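Local coordinates for protein arginine N-methyltransferase SFM1 (Saccharomyces cerevisiae, PDB 5C74) that transfers one methyl group from S-adenosyl-L-methionine to an arginine of ribosomal protein S3, acting as a SPOUT-family protein-arginine methyltransferase, at residues 131-136 against 144-149. Numbering follows the deposited sequence.
Sequences RRLGDK and IRTTQL
L133 faces the flank of the helix that carries T146 and T147, and the backbones keep their distance: the nearest alpha carbons, CA of L133 and CA of T146, are 8.0 Å apart. Residues 131-136 run off the end of strand 128-131 into the loop leading to helix 140-151, and 144-149 is regular helix, with Q148 N bonded to I144 O and L149 N to R145 O. No hydrogen bond joins the two segments, so side chains alone span the gap.

L133 does this with both methyls. Its CG sits beside the backbone N and anti to the carbonyl carbon (chi1 -73°), and the branched end reaches the helix at T147, the two side chains crossing at about a right angle. CD1 of L133 lies 3.6 Å from OG1 of T147, and CD2 of L133 is 4.0 Å from the same oxygen. This is van der Waals contact against a hydroxyl whose polar needs are met within the helix, since T147 OG1 is hydrogen-bonded to the carbonyl O of A143, one turn back. T146 makes the same kind of bond to T142 O; CD2 of L133 stands 4.3 Å from CG2 of T146, a looser contact.

All three touching residues are buried. F102 of strand 101-104 carries the packing into the sheet, and L91 adds to it from a loop. G134 N gives a hydrogen bond to D90 OD1, and R132 NE adds a salt bridge to the same oxygen, so both residues flanking L133 are tied to D90. The arrangement is that of a parallel alpha/beta domain, here of the SPOUT family: the outermost strand within this chain, 128-131, leads through a loop into a helix lying over strand 101-104, with Q148 reaching Y3 of strand 2-6.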
ATOM      1  N   ARG A 131       7.979  20.918 -15.146  1.00 15.56           N
ATOM      2  CA  ARG A 131       6.728  21.326 -15.790  1.00 13.84           C
ATOM      3  C   ARG A 131       5.557  21.091 -14.866  1.00 16.05           C
ATOM      4  O   ARG A 131       5.553  20.140 -14.089  1.00 15.86           O
ATOM      5  CB  ARG A 131       6.485  20.563 -17.087  1.00 17.34           C
ATOM      6  CG  ARG A 131       7.389  20.988 -18.237  1.00 17.84           C
ATOM      7  CD  ARG A 131       7.062  22.385 -18.721  1.00 19.34           C
ATOM      8  NE  ARG A 131       7.748  22.670 -19.982  1.00 19.15           N
ATOM      9  CZ  ARG A 131       8.921  23.283 -20.060  1.00 20.18           C
ATOM     10  NH1 ARG A 131       9.544  23.659 -18.947  1.00 21.14           N
ATOM     11  NH2 ARG A 131       9.480  23.500 -21.250  1.00 23.07           N
ATOM     12  N   ARG A 132       4.551  21.953 -14.977  1.00 15.76           N
ATOM     13  CA  ARG A 132       3.282  21.766 -14.288  1.00 20.30           C
ATOM     14  C   ARG A 132       2.291  21.032 -15.191  1.00 18.85           C
ATOM     15  O   ARG A 132       2.423  21.067 -16.409  1.00 18.27           O
ATOM     16  CB  ARG A 132       2.706  23.140 -13.877  1.00 20.44           C
ATOM     17  CG  ARG A 132       1.633  23.087 -12.816  1.00 22.10           C
ATOM     18  CD  ARG A 132       1.088  24.489 -12.519  1.00 22.23           C
ATOM     19  NE  ARG A 132       0.369  25.049 -13.665  1.00 25.03           N
ATOM     20  CZ  ARG A 132      -0.463  26.086 -13.592  1.00 35.61           C
ATOM     21  NH1 ARG A 132      -0.691  26.678 -12.426  1.00 31.59           N
ATOM     22  NH2 ARG A 132      -1.075  26.530 -14.685  1.00 32.16           N
ATOM     23  N   LEU A 133       1.301  20.366 -14.599  1.00 14.01           N
ATOM     24  CA  LEU A 133       0.157  19.870 -15.364  1.00 16.53           C
ATOM     25  C   LEU A 133      -1.126  20.510 -14.824  1.00 22.94           C
ATOM     26  O   LEU A 133      -1.958  19.832 -14.216  1.00 16.17           O
ATOM     27  CB  LEU A 133       0.039  18.343 -15.288  1.00 17.99           C
ATOM     28  CG  LEU A 133       1.028  17.458 -16.036  1.00 17.34           C
ATOM     29  CD1 LEU A 133       0.737  15.977 -15.698  1.00 16.36           C
ATOM     30  CD2 LEU A 133       0.961  17.690 -17.549  1.00 16.64           C
ATOM     31  N   GLY A 134      -1.275  21.812 -15.036  1.00 19.61           N
ATOM     32  CA  GLY A 134      -2.438  22.530 -14.534  1.00 21.22           C
ATOM     33  C   GLY A 134      -2.353  22.793 -13.045  1.00 25.86           C
ATOM     34  O   GLY A 134      -1.414  22.360 -12.382  1.00 21.12           O
ATOM     35  N   ASP A 135      -3.329  23.504 -12.495  1.00 16.85           N
ATOM     36  CA  ASP A 135      -3.186  23.919 -11.107  1.00 24.84           C
ATOM     37  C   ASP A 135      -3.991  23.060 -10.142  1.00 20.19           C
ATOM     38  O   ASP A 135      -4.217  23.447  -8.997  1.00 23.28           O
ATOM     39  CB  ASP A 135      -3.570  25.394 -10.957  1.00 28.64           C
ATOM     40  CG  ASP A 135      -5.024  25.655 -11.240  1.00 29.50           C
ATOM     41  OD1 ASP A 135      -5.736  24.748 -11.716  1.00 31.76           O
ATOM     42  OD2 ASP A 135      -5.458  26.796 -11.002  1.00 38.82           O
ATOM     43  N   LYS A 136      -4.406  21.881 -10.585  1.00 14.79           N
ATOM     44  CA  LYS A 136      -5.092  20.972  -9.669  1.00 16.33           C
ATOM     45  C   LYS A 136      -4.456  19.594  -9.629  1.00 17.47           C
ATOM     46  O   LYS A 136      -4.100  19.025 -10.663  1.00 14.95           O
ATOM     47  CB  LYS A 136      -6.570  20.869 -10.034  1.00 21.61           C
ATOM     48  CG  LYS A 136      -7.323  22.166  -9.681  1.00 29.08           C
ATOM     49  CD  LYS A 136      -8.820  21.981  -9.607  1.00 36.14           C
ATOM     50  CE  LYS A 136      -9.461  23.199  -8.938  1.00 30.07           C
ATOM     51  NZ  LYS A 136      -8.857  24.467  -9.429  1.00 25.78           N
ATOM     52  N   ILE A 144      -0.640  10.747 -16.088  1.00 10.10           N
ATOM     53  CA  ILE A 144      -0.025  10.060 -17.210  1.00  9.69           C
ATOM     54  C   ILE A 144      -0.950  10.105 -18.422  1.00 15.95           C
ATOM     55  O   ILE A 144      -0.488  10.359 -19.531  1.00 12.64           O
ATOM     56  CB  ILE A 144       0.358   8.616 -16.839  1.00  9.37           C
ATOM     57  CG1 ILE A 144       1.527   8.681 -15.846  1.00 12.03           C
ATOM     58  CG2 ILE A 144       0.732   7.803 -18.109  1.00 14.63           C
ATOM     59  CD1 ILE A 144       2.073   7.349 -15.405  1.00 16.64           C
ATOM     60  N   ARG A 145      -2.256   9.917 -18.225  1.00  9.48           N
ATOM     61  CA  ARG A 145      -3.170  10.037 -19.366  1.00 11.90           C
ATOM     62  C   ARG A 145      -3.089  11.443 -19.956  1.00 16.19           C
ATOM     63  O   ARG A 145      -3.068  11.626 -21.174  1.00 12.60           O
ATOM     64  CB  ARG A 145      -4.620   9.729 -18.969  1.00 12.25           C
ATOM     65  CG  ARG A 145      -5.613   9.949 -20.095  1.00 17.24           C
ATOM     66  CD  ARG A 145      -6.981   9.386 -19.738  1.00 21.71           C
ATOM     67  NE  ARG A 145      -6.925   7.939 -19.703  1.00 23.82           N
ATOM     68  CZ  ARG A 145      -7.077   7.182 -20.783  1.00 30.27           C
ATOM     69  NH1 ARG A 145      -7.324   7.746 -21.962  1.00 30.96           N
ATOM     70  NH2 ARG A 145      -6.999   5.870 -20.680  1.00 31.42           N
ATOM     71  N   THR A 146      -3.054  12.434 -19.080  1.00 13.07           N
ATOM     72  CA  THR A 146      -2.998  13.818 -19.507  1.00 11.50           C
ATOM     73  C   THR A 146      -1.726  14.080 -20.287  1.00 15.29           C
ATOM     74  O   THR A 146      -1.753  14.737 -21.326  1.00 11.84           O
ATOM     75  CB  THR A 146      -3.081  14.779 -18.312  1.00 14.33           C
ATOM     76  OG1 THR A 146      -4.353  14.615 -17.656  1.00 12.85           O
ATOM     77  CG2 THR A 146      -2.930  16.225 -18.787  1.00 14.05           C
ATOM     78  N   THR A 147      -0.617  13.547 -19.799  1.00 11.74           N
ATOM     79  CA  THR A 147       0.655  13.751 -20.481  1.00 14.08           C
ATOM     80  C   THR A 147       0.640  13.119 -21.879  1.00 15.78           C
ATOM     81  O   THR A 147       1.180  13.688 -22.843  1.00 12.31           O
ATOM     82  CB  THR A 147       1.810  13.189 -19.637  1.00 10.77           C
ATOM     83  OG1 THR A 147       1.897  13.945 -18.420  1.00 16.16           O
ATOM     84  CG2 THR A 147       3.133  13.317 -20.419  1.00 15.02           C
ATOM     85  N   GLN A 148       0.015  11.951 -21.996  1.00 11.99           N
ATOM     86  CA  GLN A 148      -0.118  11.292 -23.292  1.00 12.07           C
ATOM     87  C   GLN A 148      -0.925  12.152 -24.266  1.00 11.67           C
ATOM     88  O   GLN A 148      -0.577  12.285 -25.443  1.00 12.26           O
ATOM     89  CB  GLN A 148      -0.774   9.915 -23.129  1.00 13.64           C
ATOM     90  CG  GLN A 148       0.105   8.910 -22.419  1.00 13.05           C
ATOM     91  CD  GLN A 148       1.149   8.326 -23.348  1.00 17.76           C
ATOM     92  OE1 GLN A 148       2.315   8.717 -23.316  1.00 15.75           O
ATOM     93  NE2 GLN A 148       0.729   7.396 -24.191  1.00 17.09           N
ATOM     94  N   LEU A 149      -2.018  12.718 -23.783  1.00 10.47           N
ATOM     95  CA  LEU A 149      -2.856  13.563 -24.626  1.00 14.13           C
ATOM     96  C   LEU A 149      -2.060  14.758 -25.148  1.00 15.58           C
ATOM     97  O   LEU A 149      -2.188  15.154 -26.314  1.00 13.82           O
ATOM     98  CB  LEU A 149      -4.094  14.035 -23.835  1.00 11.78           C
ATOM     99  CG  LEU A 149      -5.115  12.941 -23.486  1.00 13.98           C
ATOM    100  CD1 LEU A 149      -6.148  13.429 -22.446  1.00 10.96           C
ATOM    101  CD2 LEU A 149      -5.814  12.513 -24.764  1.00 15.75           C
TER